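Local coordinates for transcriptional regulator, MarR family (Silicibacter pomeroyi DSS-3, PDB 3BJ6), which probably binds DNA as a dimeric transcription factor through winged helix-turn-helix domains, at residues T39-L51 with L64-V78. Sequence-based numbering, arbitrary orientation. Where two conformers were deposited one is given.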
loop_
_atom_site.group_PDB
_atom_site.type_symbol
_atom_site.label_atom_id
_atom_site.label_comp_id
_atom_site.label_asym_id
_atom_site.label_seq_id
_atom_site.Cartn_x
_atom_site.Cartn_y
_atom_site.Cartn_z
ATOM N N THR A 39 0.585 16.316 11.527
ATOM C CA THR A 39 1.176 15.142 10.904
ATOM C C THR A 39 0.116 14.346 10.136
ATOM O O THR A 39 -1.090 14.633 10.238
ATOM C CB THR A 39 1.783 14.198 11.976
ATOM O OG1 THR A 39 0.740 13.689 12.800
ATOM C CG2 THR A 39 2.835 14.921 12.847
ATOM N N VAL A 40 0.563 13.323 9.391
ATOM C CA VAL A 40 -0.347 12.451 8.628
ATOM C C VAL A 40 -1.265 11.666 9.557
ATOM O O VAL A 40 -2.457 11.508 9.269
ATOM C CB VAL A 40 0.422 11.481 7.695
ATOM C CG1 VAL A 40 -0.537 10.644 6.822
ATOM C CG2 VAL A 40 1.319 12.265 6.791
ATOM N N GLY A 41 -0.696 11.174 10.658
ATOM C CA GLY A 41 -1.476 10.430 11.655
ATOM C C GLY A 41 -2.542 11.344 12.268
ATOM O O GLY A 41 -3.681 10.940 12.415
ATOM N N GLN A 42 -2.159 12.571 12.643
ATOM C CA GLN A 42 -3.124 13.535 13.176
ATOM C C GLN A 42 -4.257 13.871 12.187
ATOM O O GLN A 42 -5.418 13.918 12.577
ATOM C CB GLN A 42 -2.414 14.809 13.655
ATOM C CG GLN A 42 -1.462 14.534 14.847
ATOM C CD GLN A 42 -0.427 15.666 15.055
ATOM O OE1 GLN A 42 -0.419 16.665 14.333
ATOM N NE2 GLN A 42 0.467 15.482 16.040
ATOM N N ARG A 43 -3.904 14.098 10.911
ATOM C CA ARG A 43 -4.873 14.260 9.835
ATOM C C ARG A 43 -5.877 13.099 9.804
ATOM O O ARG A 43 -7.044 13.341 9.638
ATOM C CB ARG A 43 -4.141 14.339 8.489
ATOM C CG ARG A 43 -5.046 14.384 7.257
ATOM C CD ARG A 43 -4.338 13.821 6.014
ATOM N NE ARG A 43 -5.307 13.757 4.902
ATOM C CZ ARG A 43 -6.270 12.847 4.777
ATOM N NH1 ARG A 43 -6.404 11.861 5.666
ATOM N NH2 ARG A 43 -7.102 12.926 3.747
ATOM N N ALA A 44 -5.414 11.852 9.912
ATOM C CA ALA A 44 -6.306 10.679 9.835
ATOM C C ALA A 44 -7.372 10.779 10.947
ATOM O O ALA A 44 -8.557 10.544 10.703
ATOM C CB ALA A 44 -5.489 9.358 10.003
ATOM N N ILE A 45 -6.952 11.146 12.152
ATOM C CA ILE A 45 -7.896 11.295 13.288
ATOM C C ILE A 45 -8.852 12.483 13.069
ATOM O O ILE A 45 -10.054 12.361 13.325
ATOM C CB ILE A 45 -7.165 11.369 14.666
ATOM C CG1 ILE A 45 -6.916 9.939 15.215
ATOM C CG2 ILE A 45 -7.971 12.137 15.730
ATOM C CD1 ILE A 45 -5.998 9.153 14.358
ATOM N N LEU A 46 -8.333 13.632 12.607
ATOM C CA LEU A 46 -9.219 14.772 12.309
ATOM C C LEU A 46 -10.239 14.406 11.244
ATOM O O LEU A 46 -11.419 14.780 11.318
ATOM C CB LEU A 46 -8.400 16.016 11.878
ATOM C CG LEU A 46 -7.341 16.500 12.896
ATOM C CD1 LEU A 46 -6.523 17.681 12.298
ATOM C CD2 LEU A 46 -8.013 16.929 14.218
ATOM N N GLU A 47 -9.794 13.686 10.227
ATOM C CA GLU A 47 -10.717 13.270 9.163
ATOM C C GLU A 47 -11.767 12.336 9.721
ATOM O O GLU A 47 -12.939 12.513 9.442
ATOM C CB GLU A 47 -9.978 12.622 7.987
ATOM C CG GLU A 47 -10.926 12.062 6.912
ATOM C CD GLU A 47 -10.192 11.392 5.723
ATOM O OE1 GLU A 47 -9.127 10.738 5.926
ATOM O OE2 GLU A 47 -10.733 11.472 4.600
ATOM N N GLY A 48 -11.352 11.356 10.524
ATOM C CA GLY A 48 -12.309 10.458 11.180
ATOM C C GLY A 48 -13.371 11.185 12.003
ATOM O O GLY A 48 -14.550 10.877 11.890
ATOM N N LEU A 49 -12.966 12.183 12.797
ATOM C CA LEU A 49 -13.921 12.945 13.610
ATOM C C LEU A 49 -14.776 13.907 12.785
ATOM O O LEU A 49 -15.892 14.246 13.183
ATOM C CB LEU A 49 -13.210 13.692 14.747
ATOM C CG LEU A 49 -12.642 12.699 15.774
ATOM C CD1 LEU A 49 -11.664 13.387 16.777
ATOM C CD2 LEU A 49 -13.767 11.988 16.559
ATOM N N SER A 50 -14.261 14.337 11.632
ATOM C CA SER A 50 -15.049 15.124 10.688
ATOM C C SER A 50 -16.207 14.275 10.182
ATOM O O SER A 50 -17.345 14.739 10.082
ATOM C CB SER A 50 -14.177 15.527 9.496
ATOM O OG SER A 50 -14.912 16.434 8.712
ATOM N N LEU A 51 -15.905 13.012 9.892
ATOM C CA LEU A 51 -16.894 12.089 9.352
ATOM C C LEU A 51 -17.879 11.627 10.414
ATOM O O LEU A 51 -19.086 11.512 10.139
ATOM C CB LEU A 51 -16.211 10.886 8.695
ATOM C CG LEU A 51 -15.440 11.287 7.428
ATOM C CD1 LEU A 51 -14.508 10.146 7.006
ATOM C CD2 LEU A 51 -16.421 11.674 6.270
ATOM N N LEU A 64 -10.958 3.573 11.149
ATOM C CA LEU A 64 -9.675 3.843 10.505
ATOM C C LEU A 64 -8.813 2.566 10.360
ATOM O O LEU A 64 -7.739 2.610 9.750
ATOM C CB LEU A 64 -8.888 4.877 11.334
ATOM C CG LEU A 64 -9.597 6.225 11.518
ATOM C CD1 LEU A 64 -8.784 7.187 12.381
ATOM C CD2 LEU A 64 -9.847 6.837 10.175
ATOM N N GLN A 65 -9.273 1.461 10.950
ATOM C CA GLN A 65 -8.519 0.194 10.992
ATOM C C GLN A 65 -7.110 0.397 11.554
ATOM O O GLN A 65 -6.101 0.008 10.943
ATOM C CB GLN A 65 -8.514 -0.499 9.606
ATOM C CG GLN A 65 -9.914 -0.963 9.173
ATOM C CD GLN A 65 -9.906 -1.853 7.931
ATOM O OE1 GLN A 65 -9.645 -1.400 6.792
ATOM N NE2 GLN A 65 -10.214 -3.140 8.143
HETATM N N MSE A 66 -7.055 1.055 12.711
HETATM C CA MSE A 66 -5.810 1.349 13.390
HETATM C C MSE A 66 -5.869 0.774 14.822
HETATM O O MSE A 66 -6.934 0.640 15.395
HETATM C CB MSE A 66 -5.552 2.864 13.406
HETATM C CG MSE A 66 -5.009 3.428 12.084
HETATM SE SE MSE A 66 -5.005 5.404 11.956
HETATM C CE MSE A 66 -5.188 5.821 13.794
ATOM N N LYS A 67 -4.713 0.446 15.368
ATOM C CA LYS A 67 -4.593 -0.144 16.689
ATOM C C LYS A 67 -4.927 0.874 17.774
ATOM O O LYS A 67 -4.725 2.075 17.594
ATOM C CB LYS A 67 -3.158 -0.678 16.874
ATOM C CG LYS A 67 -2.857 -1.888 15.957
ATOM C CD LYS A 67 -1.414 -2.391 16.108
ATOM C CE LYS A 67 -1.220 -3.678 15.297
ATOM N NZ LYS A 67 0.227 -4.047 15.244
ATOM N N ARG A 68 -5.414 0.392 18.910
ATOM C CA ARG A 68 -5.856 1.306 19.925
ATOM C C ARG A 68 -4.689 2.195 20.418
ATOM O O ARG A 68 -4.892 3.353 20.730
ATOM C CB ARG A 68 -6.530 0.552 21.070
ATOM C CG ARG A 68 -5.623 0.235 22.187
ATOM C CD ARG A 68 -6.228 0.706 23.456
ATOM N NE ARG A 68 -6.474 -0.454 24.282
ATOM C CZ ARG A 68 -6.562 -0.445 25.612
ATOM N NH1 ARG A 68 -6.438 0.687 26.310
ATOM N NH2 ARG A 68 -6.778 -1.587 26.240
ATOM N N GLN A 69 -3.483 1.632 20.476
ATOM C CA GLN A 69 -2.300 2.348 20.972
ATOM C C GLN A 69 -2.009 3.559 20.084
ATOM O O GLN A 69 -1.676 4.651 20.563
ATOM C CB GLN A 69 -1.097 1.398 21.004
ATOM C CG GLN A 69 0.264 2.046 21.256
ATOM C CD GLN A 69 1.415 1.043 21.188
ATOM O OE1 GLN A 69 1.638 0.264 22.122
ATOM N NE2 GLN A 69 2.156 1.066 20.083
ATOM N N TYR A 70 -2.144 3.346 18.782
ATOM C CA TYR A 70 -1.897 4.391 17.804
ATOM C C TYR A 70 -2.956 5.502 17.907
ATOM O O TYR A 70 -2.627 6.683 17.915
ATOM C CB TYR A 70 -1.873 3.769 16.398
ATOM C CG TYR A 70 -1.406 4.743 15.355
ATOM C CD1 TYR A 70 -0.051 5.067 15.240
ATOM C CD2 TYR A 70 -2.319 5.371 14.496
ATOM C CE1 TYR A 70 0.400 5.999 14.269
ATOM C CE2 TYR A 70 -1.884 6.305 13.517
ATOM C CZ TYR A 70 -0.527 6.611 13.422
ATOM O OH TYR A 70 -0.087 7.528 12.474
ATOM N N ILE A 71 -4.224 5.104 17.974
ATOM C CA ILE A 71 -5.355 6.039 18.120
ATOM C C ILE A 71 -5.203 6.862 19.412
ATOM O O ILE A 71 -5.408 8.082 19.411
ATOM C CB ILE A 71 -6.703 5.294 18.155
ATOM C CG1 ILE A 71 -7.003 4.616 16.804
ATOM C CG2 ILE A 71 -7.858 6.248 18.570
ATOM C CD1 ILE A 71 -7.342 5.577 15.642
ATOM N N SER A 72 -4.809 6.191 20.495
ATOM C CA SER A 72 -4.627 6.844 21.796
ATOM C C SER A 72 -3.522 7.894 21.757
ATOM O O SER A 72 -3.650 8.968 22.334
ATOM C CB SER A 72 -4.304 5.803 22.872
ATOM O OG SER A 72 -5.484 5.163 23.308
ATOM N N ARG A 73 -2.428 7.571 21.076
ATOM C CA ARG A 73 -1.301 8.479 20.971
ATOM C C ARG A 73 -1.717 9.736 20.205
ATOM O O ARG A 73 -1.409 10.850 20.615
ATOM C CB ARG A 73 -0.134 7.775 20.258
ATOM C CG ARG A 73 0.966 8.703 19.736
ATOM C CD ARG A 73 2.318 7.947 19.467
ATOM N NE ARG A 73 2.165 6.679 18.734
ATOM C CZ ARG A 73 2.240 5.469 19.303
ATOM N NH1 ARG A 73 2.093 4.381 18.552
ATOM N NH2 ARG A 73 2.453 5.345 20.633
ATOM N N ILE A 74 -2.421 9.537 19.100
ATOM C CA ILE A 74 -2.794 10.627 18.206
ATOM C C ILE A 74 -3.871 11.480 18.853
ATOM O O ILE A 74 -3.825 12.713 18.750
ATOM C CB ILE A 74 -3.287 10.151 16.810
ATOM C CG1 ILE A 74 -2.238 9.300 16.059
ATOM C CG2 ILE A 74 -3.646 11.349 15.958
ATOM C CD1 ILE A 74 -0.883 9.852 16.070
ATOM N N LEU A 75 -4.863 10.850 19.481
ATOM C CA LEU A 75 -5.898 11.646 20.160
ATOM C C LEU A 75 -5.285 12.615 21.170
ATOM O O LEU A 75 -5.721 13.747 21.288
ATOM C CB LEU A 75 -6.928 10.758 20.888
ATOM C CG LEU A 75 -7.918 10.030 19.989
ATOM C CD1 LEU A 75 -8.788 9.087 20.809
ATOM C CD2 LEU A 75 -8.804 10.998 19.187
ATOM N N GLN A 76 -4.294 12.162 21.913
ATOM C CA GLN A 76 -3.625 13.040 22.881
ATOM C C GLN A 76 -2.899 14.212 22.205
ATOM O O GLN A 76 -2.970 15.324 22.658
ATOM C CB GLN A 76 -2.674 12.227 23.762
ATOM C CG GLN A 76 -3.490 11.251 24.683
ATOM C CD GLN A 76 -2.587 10.342 25.486
ATOM O OE1 GLN A 76 -2.117 10.715 26.560
ATOM N NE2 GLN A 76 -2.335 9.146 24.973
ATOM N N GLU A 77 -2.225 13.939 21.105
ATOM C CA GLU A 77 -1.527 14.980 20.368
ATOM C C GLU A 77 -2.490 16.053 19.877
ATOM O O GLU A 77 -2.235 17.255 20.042
ATOM C CB GLU A 77 -0.767 14.358 19.203
ATOM C CG GLU A 77 0.391 13.445 19.592
ATOM C CD GLU A 77 1.002 12.705 18.388
ATOM O OE1 GLU A 77 0.512 12.855 17.244
ATOM O OE2 GLU A 77 1.984 11.935 18.587
ATOM N N VAL A 78 -3.596 15.641 19.265
ATOM C CA VAL A 78 -4.535 16.644 18.714
ATOM C C VAL A 78 -5.315 17.370 19.816
ATOM O O VAL A 78 -5.665 18.534 19.664
ATOM C CB VAL A 78 -5.458 16.102 17.580
ATOM C CG1 VAL A 78 -4.585 15.656 16.372
ATOM C CG2 VAL A 78 -6.333 14.938 18.051
HETATM O O HOH W 1 1.526 12.039 14.890
#
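Ile-45 drives its side chain as a knob into the hole formed by Ile-71, Ile-74, Leu-75 and Val-78 of the near-perpendicular helix 68-78. Its two branches part there: CD1 reaches Ile-74 CG2 at 3.6 Å, while CG2, anti to the backbone N, meets Leu-75 CD2 at 3.7 Å. A branched isoleucine suits this place because it fills both directions at once. Gly-41 lets the helices close in, its CA 3.3 Å from Tyr-70 OH, where a side chain would collide. At the polar margin, Gln-42 lays CB against Val-78 CG1, and its extended chain carries NE2 to Glu-77 OE1 (2.9 Å, N-H...O 164°). The bond lies in the amide plane but meets the carboxylate from above its plane. Gln-42 OE1 accepts from Thr-39 N, the donor above the carbonyl plane; with Gln-42 N donating to Thr-39 OG1, this makes a capping box. Held at both ends, the amide has its rotation set. A lysine in its place would probably leave Thr-39 N without its side-chain acceptor. A water joins Thr-39 OG1 to Glu-77 OE1, and Ile-84 of strand 84-87 covers Leu-75 and Val-78. Thus an apolar knob packs the core, while directional polar links tie helix 40-51 to the helix that, as in MarR relatives, probably reads DNA.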